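Local coordinates for QdtA (Thermoanaerobacterium thermosaccharolyticum, PDB 4O9E), which is a cupin-superfamily protein of the WxcM-like family, modelled with bound thymidine-5'-diphosphate and thymine, at residues Lys68-Ile73 against Glu98-Thr103; Lys72-Glu77 against Asp126-Glu131; Gly92-Arg97 against Asp120-Tyr125. All coordinates share one frame; numbering follows the deposited sequence.

Contact 1: Lys68-Ile73 against Glu98-Thr103. With TDR (thymine), chain D.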
loop_
_atom_site.group_PDB
_atom_site.type_symbol
_atom_site.label_atom_id
_atom_site.label_comp_id
_atom_site.label_asym_id
_atom_site.label_seq_id
_atom_site.Cartn_x
_atom_site.Cartn_y
_atom_site.Cartn_z
ATOM N N LYS A 68 13.526 -10.637 2.998
ATOM C CA LYS A 68 14.334 -11.092 1.877
ATOM C C LYS A 68 13.455 -11.817 0.873
ATOM O O LYS A 68 12.694 -12.686 1.277
ATOM C CB LYS A 68 15.361 -12.104 2.368
ATOM C CG LYS A 68 16.409 -11.480 3.275
ATOM C CD LYS A 68 17.535 -12.474 3.557
ATOM C CE LYS A 68 18.745 -11.736 4.090
ATOM N NZ LYS A 68 18.327 -11.146 5.386
ATOM N N ILE A 69 13.751 -11.608 -0.403
ATOM C CA ILE A 69 13.023 -12.198 -1.532
ATOM C C ILE A 69 14.022 -13.019 -2.339
ATOM O O ILE A 69 15.016 -12.504 -2.883
ATOM C CB ILE A 69 12.411 -11.113 -2.447
ATOM C CG1 ILE A 69 11.679 -10.026 -1.653
ATOM C CG2 ILE A 69 11.549 -11.702 -3.553
ATOM C CD1 ILE A 69 10.515 -10.442 -0.775
ATOM N N ARG A 70 13.736 -14.312 -2.375
ATOM C CA ARG A 70 14.521 -15.260 -3.163
ATOM C C ARG A 70 13.799 -15.402 -4.493
ATOM O O ARG A 70 12.669 -15.901 -4.531
ATOM C CB ARG A 70 14.597 -16.646 -2.513
ATOM C CG ARG A 70 15.266 -17.715 -3.366
ATOM C CD ARG A 70 15.430 -19.047 -2.636
ATOM N NE ARG A 70 16.049 -18.812 -1.329
ATOM C CZ ARG A 70 15.454 -18.919 -0.147
ATOM N NH1 ARG A 70 14.195 -19.339 -0.025
ATOM N NH2 ARG A 70 16.160 -18.595 0.929
ATOM N N LEU A 71 14.512 -14.985 -5.530
ATOM C CA LEU A 71 14.062 -15.024 -6.906
ATOM C C LEU A 71 14.853 -16.035 -7.711
ATOM O O LEU A 71 16.081 -16.094 -7.635
ATOM C CB LEU A 71 14.303 -13.666 -7.555
ATOM C CG LEU A 71 13.737 -12.446 -6.845
ATOM C CD1 LEU A 71 14.306 -11.210 -7.517
ATOM C CD2 LEU A 71 12.215 -12.487 -6.836
ATOM N N LYS A 72 14.134 -16.793 -8.523
ATOM C CA LYS A 72 14.768 -17.858 -9.282
ATOM C C LYS A 72 14.141 -17.913 -10.645
ATOM O O LYS A 72 12.919 -17.840 -10.759
ATOM C CB LYS A 72 14.439 -19.197 -8.627
ATOM C CG LYS A 72 14.987 -19.334 -7.217
ATOM C CD LYS A 72 14.558 -20.612 -6.511
ATOM C CE LYS A 72 14.742 -21.817 -7.420
ATOM N NZ LYS A 72 15.167 -22.930 -6.535
ATOM N N ILE A 73 14.986 -18.097 -11.643
ATOM C CA ILE A 73 14.556 -18.573 -12.943
ATOM C C ILE A 73 15.571 -19.680 -13.239
ATOM O O ILE A 73 16.551 -19.787 -12.503
ATOM C CB ILE A 73 14.607 -17.443 -13.986
ATOM C CG1 ILE A 73 16.018 -16.906 -14.211
ATOM C CG2 ILE A 73 13.738 -16.267 -13.552
ATOM C CD1 ILE A 73 16.198 -16.028 -15.431
ATOM N N GLU A 98 10.216 -16.652 -3.392
ATOM C CA GLU A 98 10.002 -17.088 -2.020
ATOM C C GLU A 98 10.425 -15.907 -1.165
ATOM O O GLU A 98 11.258 -15.101 -1.567
ATOM C CB GLU A 98 10.770 -18.374 -1.701
ATOM C CG GLU A 98 10.475 -19.562 -2.608
ATOM C CD GLU A 98 11.569 -20.625 -2.646
ATOM O OE1 GLU A 98 12.485 -20.500 -1.814
ATOM O OE2 GLU A 98 11.535 -21.554 -3.491
ATOM N N MET A 99 9.735 -15.722 -0.047
ATOM C CA MET A 99 10.002 -14.576 0.818
ATOM C C MET A 99 10.297 -15.077 2.233
ATOM O O MET A 99 9.611 -15.959 2.754
ATOM C CB MET A 99 8.788 -13.654 0.821
ATOM C CG MET A 99 8.415 -13.222 -0.596
ATOM S SD MET A 99 7.040 -14.167 -1.271
ATOM C CE MET A 99 5.754 -13.228 -0.444
ATOM N N PHE A 100 11.337 -14.537 2.851
ATOM C CA PHE A 100 11.706 -15.094 4.145
ATOM C C PHE A 100 12.404 -14.018 4.948
ATOM O O PHE A 100 12.707 -12.944 4.426
ATOM C CB PHE A 100 12.514 -16.383 3.974
ATOM C CG PHE A 100 13.878 -16.176 3.390
ATOM C CD1 PHE A 100 14.998 -16.155 4.201
ATOM C CD2 PHE A 100 14.047 -16.043 2.026
ATOM C CE1 PHE A 100 16.254 -15.946 3.663
ATOM C CE2 PHE A 100 15.298 -15.830 1.488
ATOM C CZ PHE A 100 16.410 -15.805 2.301
ATOM N N ASP A 101 12.648 -14.329 6.218
ATOM C CA ASP A 101 13.387 -13.406 7.064
ATOM C C ASP A 101 12.634 -12.090 7.247
ATOM O O ASP A 101 13.220 -11.012 7.342
ATOM C CB ASP A 101 14.789 -13.145 6.517
ATOM C CG ASP A 101 15.819 -14.119 7.074
ATOM O OD1 ASP A 101 15.440 -15.245 7.467
ATOM O OD2 ASP A 101 16.995 -13.709 7.041
ATOM N N PHE A 102 11.323 -12.235 7.410
ATOM C CA PHE A 102 10.489 -11.093 7.777
ATOM C C PHE A 102 10.848 -10.688 9.206
ATOM O O PHE A 102 10.655 -11.479 10.119
ATOM C CB PHE A 102 9.016 -11.523 7.807
ATOM C CG PHE A 102 8.371 -11.662 6.453
ATOM C CD1 PHE A 102 8.479 -12.838 5.742
ATOM C CD2 PHE A 102 7.555 -10.656 5.955
ATOM C CE1 PHE A 102 7.840 -13.020 4.514
ATOM C CE2 PHE A 102 6.939 -10.798 4.723
ATOM C CZ PHE A 102 7.080 -11.981 4.014
ATOM N N THR A 103 11.294 -9.458 9.396
ATOM C CA THR A 103 11.562 -8.954 10.726
ATOM C C THR A 103 10.291 -8.599 11.485
ATOM O O THR A 103 9.149 -8.651 10.997
ATOM C CB THR A 103 12.548 -7.773 10.661
ATOM O OG1 THR A 103 11.940 -6.682 9.963
ATOM C CG2 THR A 103 13.830 -8.188 9.949
HETATM N N1 TDR D . 12.050 -26.995 -4.589
HETATM C C2 TDR D . 11.341 -25.921 -4.238
HETATM O O2 TDR D . 10.139 -26.041 -3.911
HETATM N N3 TDR D . 11.922 -24.719 -4.244
HETATM C C4 TDR D . 13.206 -24.568 -4.585
HETATM O O4 TDR D . 13.625 -23.392 -4.541
HETATM C C5 TDR D . 14.020 -25.754 -4.988
HETATM C CM5 TDR D . 15.463 -25.846 -5.413
HETATM C C6 TDR D . 13.337 -26.957 -4.957
#
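Arg70 NH1 gives Glu98 OE1 a hydrogen bond of 2.7 Å that is also a salt bridge. The carboxylate oxygen lies near the guanidinium plane, but the two flat groups are turned 66° apart. Arg70 CG stands anti to the backbone N (chi1 173°), and the later bend at chi3 turns the guanidinium over one face of the Phe100 ring. The two planes are 16° apart there, though the closest approach is too short to be reliable. The opposite face of Phe100 is met by Lys68 CB, 3.9 Å from the ring centroid, as a CH-pi contact. Beyond the ring, Lys68 NZ reaches Asp101 OD2 at 3.3 Å in a salt bridge whose hydrogen bond is weak.

Lys68, Arg70, Glu98 and Phe100 share one face of an antiparallel beta sheet of the cupin fold, where strand 67-73 runs beside strand 96-100. Lys68 with Phe100 and Arg70 with Glu98 are hydrogen-bonded pairs. Ile69 with Met99 is the non-hydrogen-bonded pair between them, and their side chains project from the other face. Ile69 CD1 packs tightly on Met99 CG there, at 3.5 Å.

Further along, thymine N3 donates to Glu98 OE2 at 3.3 Å. Lys72 NZ donates to thymine O4 at 2.6 Å. Trp96 NE1 also bonds Glu98 OE2, and Thr47 and Tyr50 of strand 47-53 pack against the Glu98 side chain.

Contact 2: Lys72-Glu77 against Asp126-Glu131. With TDR (thymine), chain D.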
loop_
_atom_site.group_PDB
_atom_site.type_symbol
_atom_site.label_atom_id
_atom_site.label_comp_id
_atom_site.label_asym_id
_atom_site.label_seq_id
_atom_site.Cartn_x
_atom_site.Cartn_y
_atom_site.Cartn_z
ATOM N N LYS A 72 14.134 -16.793 -8.523
ATOM C CA LYS A 72 14.768 -17.858 -9.282
ATOM C C LYS A 72 14.141 -17.913 -10.645
ATOM O O LYS A 72 12.919 -17.840 -10.759
ATOM C CB LYS A 72 14.439 -19.197 -8.627
ATOM C CG LYS A 72 14.987 -19.334 -7.217
ATOM C CD LYS A 72 14.558 -20.612 -6.511
ATOM C CE LYS A 72 14.742 -21.817 -7.420
ATOM N NZ LYS A 72 15.167 -22.930 -6.535
ATOM N N ILE A 73 14.986 -18.097 -11.643
ATOM C CA ILE A 73 14.556 -18.573 -12.943
ATOM C C ILE A 73 15.571 -19.680 -13.239
ATOM O O ILE A 73 16.551 -19.787 -12.503
ATOM C CB ILE A 73 14.607 -17.443 -13.986
ATOM C CG1 ILE A 73 16.018 -16.906 -14.211
ATOM C CG2 ILE A 73 13.738 -16.267 -13.552
ATOM C CD1 ILE A 73 16.198 -16.028 -15.431
ATOM N N PRO A 74 15.334 -20.521 -14.257
ATOM C CA PRO A 74 16.245 -21.641 -14.499
ATOM C C PRO A 74 17.689 -21.173 -14.532
ATOM O O PRO A 74 18.031 -20.243 -15.258
ATOM C CB PRO A 74 15.783 -22.158 -15.859
ATOM C CG PRO A 74 14.300 -21.954 -15.756
ATOM C CD PRO A 74 14.224 -20.548 -15.222
ATOM N N ASP A 75 18.507 -21.779 -13.680
ATOM C CA ASP A 75 19.949 -21.564 -13.721
ATOM C C ASP A 75 20.336 -20.269 -13.018
ATOM O O ASP A 75 21.482 -19.853 -13.144
ATOM C CB ASP A 75 20.477 -21.495 -15.164
ATOM C CG ASP A 75 20.364 -22.813 -15.932
ATOM O OD1 ASP A 75 20.431 -23.894 -15.309
ATOM O OD2 ASP A 75 20.280 -22.786 -17.182
ATOM N N GLU A 76 19.443 -19.601 -12.293
ATOM C CA GLU A 76 19.838 -18.289 -11.817
ATOM C C GLU A 76 19.072 -17.964 -10.555
ATOM O O GLU A 76 17.855 -18.131 -10.490
ATOM C CB GLU A 76 19.530 -17.245 -12.891
ATOM C CG GLU A 76 20.217 -15.920 -12.641
ATOM C CD GLU A 76 21.722 -16.096 -12.606
ATOM O OE1 GLU A 76 22.288 -15.780 -11.539
ATOM O OE2 GLU A 76 22.291 -16.590 -13.607
ATOM N N GLU A 77 19.773 -17.503 -9.531
ATOM C CA GLU A 77 19.037 -17.256 -8.296
ATOM C C GLU A 77 19.651 -16.046 -7.634
ATOM O O GLU A 77 20.860 -15.841 -7.757
ATOM C CB GLU A 77 18.944 -18.509 -7.421
ATOM C CG GLU A 77 19.212 -18.256 -5.953
ATOM C CD GLU A 77 18.763 -19.377 -5.042
ATOM O OE1 GLU A 77 18.963 -19.192 -3.829
ATOM O OE2 GLU A 77 18.220 -20.408 -5.487
ATOM N N ASP A 126 7.701 -28.167 -10.554
ATOM C CA ASP A 126 8.115 -28.839 -11.795
ATOM C C ASP A 126 7.440 -28.246 -13.045
ATOM O O ASP A 126 8.014 -28.145 -14.131
ATOM C CB ASP A 126 7.841 -30.345 -11.712
ATOM C CG ASP A 126 8.708 -31.069 -10.694
ATOM O OD1 ASP A 126 9.838 -30.688 -10.352
ATOM O OD2 ASP A 126 8.208 -32.073 -10.170
ATOM N N PHE A 127 6.192 -27.815 -12.904
ATOM C CA PHE A 127 5.528 -27.168 -14.037
ATOM C C PHE A 127 6.147 -25.780 -14.207
ATOM O O PHE A 127 6.493 -25.388 -15.329
ATOM C CB PHE A 127 3.998 -27.219 -13.912
ATOM C CG PHE A 127 3.270 -26.514 -15.034
ATOM C CD1 PHE A 127 3.233 -27.057 -16.316
ATOM C CD2 PHE A 127 2.603 -25.305 -14.810
ATOM C CE1 PHE A 127 2.559 -26.414 -17.342
ATOM C CE2 PHE A 127 1.920 -24.657 -15.832
ATOM C CZ PHE A 127 1.917 -25.204 -17.104
ATOM N N TYR A 128 6.441 -25.064 -13.125
ATOM C CA TYR A 128 7.234 -23.836 -13.276
ATOM C C TYR A 128 8.497 -24.001 -14.140
ATOM O O TYR A 128 8.710 -23.280 -15.120
ATOM C CB TYR A 128 7.608 -23.216 -11.928
ATOM C CG TYR A 128 8.556 -22.066 -12.185
ATOM C CD1 TYR A 128 8.088 -20.888 -12.774
ATOM C CD2 TYR A 128 9.925 -22.194 -11.951
ATOM C CE1 TYR A 128 8.956 -19.871 -13.109
ATOM C CE2 TYR A 128 10.789 -21.170 -12.257
ATOM C CZ TYR A 128 10.300 -20.018 -12.836
ATOM O OH TYR A 128 11.188 -19.035 -13.171
ATOM N N ILE A 129 9.392 -24.915 -13.760
ATOM C CA ILE A 129 10.649 -25.078 -14.481
ATOM C C ILE A 129 10.355 -25.485 -15.915
ATOM O O ILE A 129 11.014 -25.003 -16.814
ATOM C CB ILE A 129 11.592 -26.086 -13.784
ATOM C CG1 ILE A 129 12.130 -25.498 -12.471
ATOM C CG2 ILE A 129 12.684 -26.615 -14.706
ATOM C CD1 ILE A 129 13.189 -24.422 -12.534
ATOM N N ASP A 130 9.380 -26.344 -16.167
ATOM C CA ASP A 130 9.085 -26.666 -17.566
ATOM C C ASP A 130 8.654 -25.448 -18.394
ATOM O O ASP A 130 8.985 -25.341 -19.577
ATOM C CB ASP A 130 7.901 -27.632 -17.662
ATOM C CG ASP A 130 8.269 -29.080 -17.413
ATOM O OD1 ASP A 130 9.469 -29.426 -17.413
ATOM O OD2 ASP A 130 7.327 -29.885 -17.252
ATOM N N GLU A 131 7.845 -24.573 -17.802
ATOM C CA GLU A 131 7.346 -23.420 -18.558
ATOM C C GLU A 131 8.455 -22.397 -18.689
ATOM O O GLU A 131 8.615 -21.815 -19.759
ATOM C CB GLU A 131 6.127 -22.776 -17.895
ATOM C CG GLU A 131 4.852 -23.599 -17.958
ATOM C CD GLU A 131 4.435 -23.804 -19.402
ATOM O OE1 GLU A 131 4.059 -22.809 -20.057
ATOM O OE2 GLU A 131 4.569 -24.947 -19.888
HETATM N N1 TDR D . 12.050 -26.995 -4.589
HETATM C C2 TDR D . 11.341 -25.921 -4.238
HETATM O O2 TDR D . 10.139 -26.041 -3.911
HETATM N N3 TDR D . 11.922 -24.719 -4.244
HETATM C C4 TDR D . 13.206 -24.568 -4.585
HETATM O O4 TDR D . 13.625 -23.392 -4.541
HETATM C C5 TDR D . 14.020 -25.754 -4.988
HETATM C CM5 TDR D . 15.463 -25.846 -5.413
HETATM C C6 TDR D . 13.337 -26.957 -4.957
#
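Tyr128 OH comes within 3.2 Å of the Lys72 carbonyl O, yet its hydrogen bond goes to Leu94 O, outside both segments. The hydroxyl is the part of Tyr128 that reaches the hairpin. A chi1 of 173° swings the Tyr128 ring away from its own amide nitrogen and out from helix 125-136 to the start of the turn. Ile73 CA lies at the ring edge, 3.4 Å from Tyr128 OH. Ile73 CG2 touches Tyr128 OH more loosely, at 3.8 Å.

One helix residue on, Ile129 CD1 meets Pro74 CG at 4.2 Å in a light apolar contact. Pro74 and Asp75 are the central residues of a type II turn from Ile73 to Glu76. It joins strands 67-73 and 76-82 as a beta hairpin. Ile73 and Glu76 close it with two backbone bonds, Ile73 N to Glu76 O at 3.1 Å and Glu76 N to Ile73 O at 2.9 Å. Ala132 and Phe136 of the helix also pack on Pro74.

No hydrogen bond links the two segments. With the Tyr128 hydroxyl committed to Leu94 and Lys72 O bonded to the backbone of Trp96, the helix meets the hairpin through packing.

Contact 3: Gly92-Arg97 against Asp120-Tyr125. Unlike the reference sequence in segment 92-97: Leu94 (reference Phe), Val95 (reference Leu). With TYD (thymidine-5'-diphosphate), chain C.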
loop_
_atom_site.group_PDB
_atom_site.type_symbol
_atom_site.label_atom_id
_atom_site.label_comp_id
_atom_site.label_asym_id
_atom_site.label_seq_id
_atom_site.Cartn_x
_atom_site.Cartn_y
_atom_site.Cartn_z
ATOM N N GLY A 92 8.157 -9.580 -13.106
ATOM C CA GLY A 92 7.295 -9.932 -14.213
ATOM C C GLY A 92 7.016 -11.418 -14.212
ATOM O O GLY A 92 7.452 -12.137 -13.315
ATOM N N PRO A 93 6.260 -11.874 -15.222
ATOM C CA PRO A 93 5.927 -13.270 -15.467
ATOM C C PRO A 93 7.113 -14.227 -15.447
ATOM O O PRO A 93 8.212 -13.876 -15.878
ATOM C CB PRO A 93 5.324 -13.262 -16.874
ATOM C CG PRO A 93 4.677 -11.917 -16.988
ATOM C CD PRO A 93 5.585 -10.996 -16.196
ATOM N N LEU A 94 6.828 -15.392 -14.882
ATOM C CA LEU A 94 7.655 -16.589 -14.951
ATOM C C LEU A 94 8.960 -16.490 -14.166
ATOM O O LEU A 94 9.968 -17.113 -14.495
ATOM C CB LEU A 94 7.881 -16.982 -16.402
ATOM C CG LEU A 94 6.659 -17.487 -17.176
ATOM C CD1 LEU A 94 7.183 -18.171 -18.427
ATOM C CD2 LEU A 94 5.815 -18.492 -16.402
ATOM N N VAL A 95 8.915 -15.720 -13.087
ATOM C CA VAL A 95 9.982 -15.733 -12.107
ATOM C C VAL A 95 9.379 -16.387 -10.879
ATOM O O VAL A 95 8.277 -16.053 -10.442
ATOM C CB VAL A 95 10.379 -14.291 -11.799
ATOM C CG1 VAL A 95 11.450 -14.198 -10.738
ATOM C CG2 VAL A 95 10.815 -13.596 -13.071
ATOM N N TRP A 96 10.172 -17.249 -10.263
ATOM C CA TRP A 96 9.717 -17.997 -9.103
ATOM C C TRP A 96 10.104 -17.204 -7.866
ATOM O O TRP A 96 11.183 -16.633 -7.752
ATOM C CB TRP A 96 10.274 -19.428 -9.142
ATOM C CG TRP A 96 9.956 -20.286 -7.924
ATOM C CD1 TRP A 96 10.635 -20.296 -6.726
ATOM C CD2 TRP A 96 8.873 -21.205 -7.765
ATOM N NE1 TRP A 96 10.027 -21.144 -5.834
ATOM C CE2 TRP A 96 8.995 -21.775 -6.470
ATOM C CE3 TRP A 96 7.858 -21.663 -8.607
ATOM C CZ2 TRP A 96 8.092 -22.703 -5.972
ATOM C CZ3 TRP A 96 6.999 -22.624 -8.131
ATOM C CH2 TRP A 96 7.122 -23.147 -6.830
ATOM N N ARG A 97 9.209 -17.050 -6.901
ATOM C CA ARG A 97 9.737 -16.385 -5.724
ATOM C C ARG A 97 9.389 -16.999 -4.376
ATOM O O ARG A 97 8.349 -17.629 -4.229
ATOM C CB ARG A 97 9.330 -14.924 -5.694
ATOM C CG ARG A 97 7.845 -14.679 -5.517
ATOM C CD ARG A 97 7.685 -13.223 -5.129
ATOM N NE ARG A 97 6.344 -12.942 -4.630
ATOM C CZ ARG A 97 5.284 -12.881 -5.418
ATOM N NH1 ARG A 97 5.474 -13.056 -6.721
ATOM N NH2 ARG A 97 4.099 -12.602 -4.881
ATOM N N ASP A 120 -3.775 -18.021 -12.456
ATOM C CA ASP A 120 -2.604 -17.429 -13.082
ATOM C C ASP A 120 -1.349 -17.899 -12.351
ATOM O O ASP A 120 -0.260 -17.640 -12.849
ATOM C CB ASP A 120 -2.750 -15.894 -13.042
ATOM C CG ASP A 120 -1.682 -15.179 -13.833
ATOM O OD1 ASP A 120 -1.405 -15.571 -14.984
ATOM O OD2 ASP A 120 -1.029 -14.259 -13.283
ATOM N N TYR A 121 -1.496 -18.434 -11.138
ATOM C CA TYR A 121 -0.368 -18.830 -10.297
ATOM C C TYR A 121 0.226 -20.105 -10.861
ATOM O O TYR A 121 -0.519 -20.931 -11.376
ATOM C CB TYR A 121 -0.772 -19.217 -8.876
ATOM C CG TYR A 121 -0.953 -18.090 -7.896
ATOM C CD1 TYR A 121 -2.039 -17.243 -8.020
ATOM C CD2 TYR A 121 -0.129 -17.951 -6.784
ATOM C CE1 TYR A 121 -2.283 -16.250 -7.098
ATOM C CE2 TYR A 121 -0.368 -16.964 -5.845
ATOM C CZ TYR A 121 -1.441 -16.117 -6.009
ATOM O OH TYR A 121 -1.722 -15.110 -5.131
ATOM N N ILE A 122 1.543 -20.253 -10.778
ATOM C CA ILE A 122 2.164 -21.567 -10.889
ATOM C C ILE A 122 2.751 -21.988 -9.540
ATOM O O ILE A 122 3.693 -21.390 -9.039
ATOM C CB ILE A 122 3.254 -21.564 -11.963
ATOM C CG1 ILE A 122 2.661 -21.336 -13.349
ATOM C CG2 ILE A 122 3.870 -22.947 -12.054
ATOM C CD1 ILE A 122 3.722 -21.114 -14.405
ATOM N N ARG A 123 2.128 -22.941 -8.866
ATOM C CA ARG A 123 2.543 -23.337 -7.521
ATOM C C ARG A 123 3.321 -24.667 -7.511
ATOM O O ARG A 123 3.947 -25.038 -6.521
ATOM C CB ARG A 123 1.296 -23.480 -6.650
ATOM C CG ARG A 123 0.474 -22.206 -6.498
ATOM C CD ARG A 123 -0.627 -22.451 -5.487
ATOM N NE ARG A 123 -1.355 -21.250 -5.096
ATOM C CZ ARG A 123 -0.971 -20.309 -4.236
ATOM N NH1 ARG A 123 0.237 -20.294 -3.682
ATOM N NH2 ARG A 123 -1.811 -19.318 -3.960
ATOM N N ASN A 124 3.261 -25.398 -8.617
ATOM C CA ASN A 124 3.958 -26.660 -8.816
ATOM C C ASN A 124 5.333 -26.352 -9.388
ATOM O O ASN A 124 5.482 -25.874 -10.516
ATOM C CB ASN A 124 3.173 -27.565 -9.762
ATOM C CG ASN A 124 3.918 -28.851 -10.105
ATOM O OD1 ASN A 124 4.830 -28.928 -10.935
ATOM N ND2 ASN A 124 3.496 -29.904 -9.448
ATOM N N TYR A 125 6.358 -26.575 -8.573
ATOM C CA TYR A 125 7.692 -26.234 -9.017
ATOM C C TYR A 125 8.106 -26.921 -10.313
ATOM O O TYR A 125 8.784 -26.302 -11.120
ATOM C CB TYR A 125 8.692 -26.472 -7.893
ATOM C CG TYR A 125 10.094 -26.056 -8.279
ATOM C CD1 TYR A 125 10.484 -24.728 -8.242
ATOM C CD2 TYR A 125 11.042 -27.001 -8.656
ATOM C CE1 TYR A 125 11.761 -24.341 -8.595
ATOM C CE2 TYR A 125 12.332 -26.633 -8.978
ATOM C CZ TYR A 125 12.717 -25.314 -8.880
ATOM O OH TYR A 125 14.008 -24.954 -9.188
HETATM P PA TYD C . -0.405 -16.488 -1.660
HETATM O O1A TYD C . -0.680 -17.945 -1.898
HETATM O O2A TYD C . -0.290 -15.475 -2.786
HETATM O O3A TYD C . 0.632 -16.074 -0.494
HETATM P PB TYD C . 2.231 -15.835 -0.561
HETATM O O1B TYD C . 2.747 -17.131 0.043
HETATM O O2B TYD C . 2.405 -14.657 0.350
HETATM O O3B TYD C . 2.653 -15.582 -1.993
HETATM O "O5'" TYD C . -1.761 -16.253 -0.838
HETATM C "C5'" TYD C . -2.192 -16.770 0.412
HETATM C "C4'" TYD C . -3.718 -16.807 0.341
HETATM O "O4'" TYD C . -4.345 -15.534 0.167
HETATM C "C3'" TYD C . -4.218 -17.621 -0.841
HETATM O "O3'" TYD C . -5.202 -18.494 -0.297
HETATM C "C2'" TYD C . -4.985 -16.716 -1.796
HETATM C "C1'" TYD C . -5.281 -15.509 -0.918
HETATM N N1 TYD C . -5.180 -14.257 -1.675
HETATM C C2 TYD C . -6.256 -13.533 -1.991
HETATM O O2 TYD C . -7.386 -13.896 -1.623
HETATM N N3 TYD C . -6.152 -12.351 -2.626
HETATM C C4 TYD C . -4.947 -11.944 -3.066
HETATM O O4 TYD C . -4.876 -10.896 -3.727
HETATM C C5 TYD C . -3.814 -12.690 -2.783
HETATM C C5M TYD C . -2.430 -12.256 -3.171
HETATM C C6 TYD C . -3.963 -13.860 -2.055
#
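Trp96 and Tyr125 meet as a T-shaped pair, with the edge of the tyrosine against the face of the indole. The planes stand at 84°, and the centroids of the Trp96 six-membered ring and the Tyr125 ring are 5.1 Å apart. From Trp96 CB, a chi1 of 176° sends the indole straight out toward segment 120-125. At the ring fusion, Trp96 CD2 and CE2 lie under Tyr125 CD1, which sits over the centre of the ring. The closest of these approaches is Trp96 CE2 to Tyr125 CD1, at 3.8 Å. Trp96 NE1, in the five-membered ring, is hydrogen-bonded to Glu98 OE2. Farther out, Trp96 CZ3 comes to 3.6 Å from Ile122 O. At the tip, Trp96 CH2 is 3.7 Å from Arg123 O, while Tyr125 CB packs on the same carbon. Of the two carbonyl oxygens, Arg123 O alone is placed at the ring edge and in its plane.

Away from the indole, Leu94 CD2 touches Ile122 CD1 at 3.9 Å.

Segment 120-125 also faces the thymidine-5'-diphosphate with two side chains. Tyr121 OH donates to O2A of the ligand at 2.8 Å, from the ring edge. Arg123 NH2 donates to O1A of the ligand at 2.7 Å, and a weak bond from NH1 goes to the same oxygen. The Arg123 guanidinium lies with one face over Tyr121 CD2, and Glu118 binds its NE, so its rotation is restrained.

Tyr121 and Arg123 thus hold the first phosphate of thymidine-5'-diphosphate, in a ligand site completed by His51, Arg35, Arg48 and Gly49 in this cupin fold.

Of these segments, those on strand 67-73 come first along the chain. The strand's main part meets 98-103 in contact 1, closing a loop of 24 residues. Its end and the hairpin turn meet helix 125-136 in contact 2, closing one of 48. Segment 92-97 lies within that longer loop and meets 120-125 through side chains in contact 3. Contact 3 thus sits inside the span of contact 2, and contacts 1 and 3 cross. Contact 1 joins neighbouring strands of one sheet. Contact 2 sets the C-terminal helix against the hairpin end of this sheet; contact 3 ties its edge strand 121-122 and the start of the helix to strand 96-100 and the loop before it.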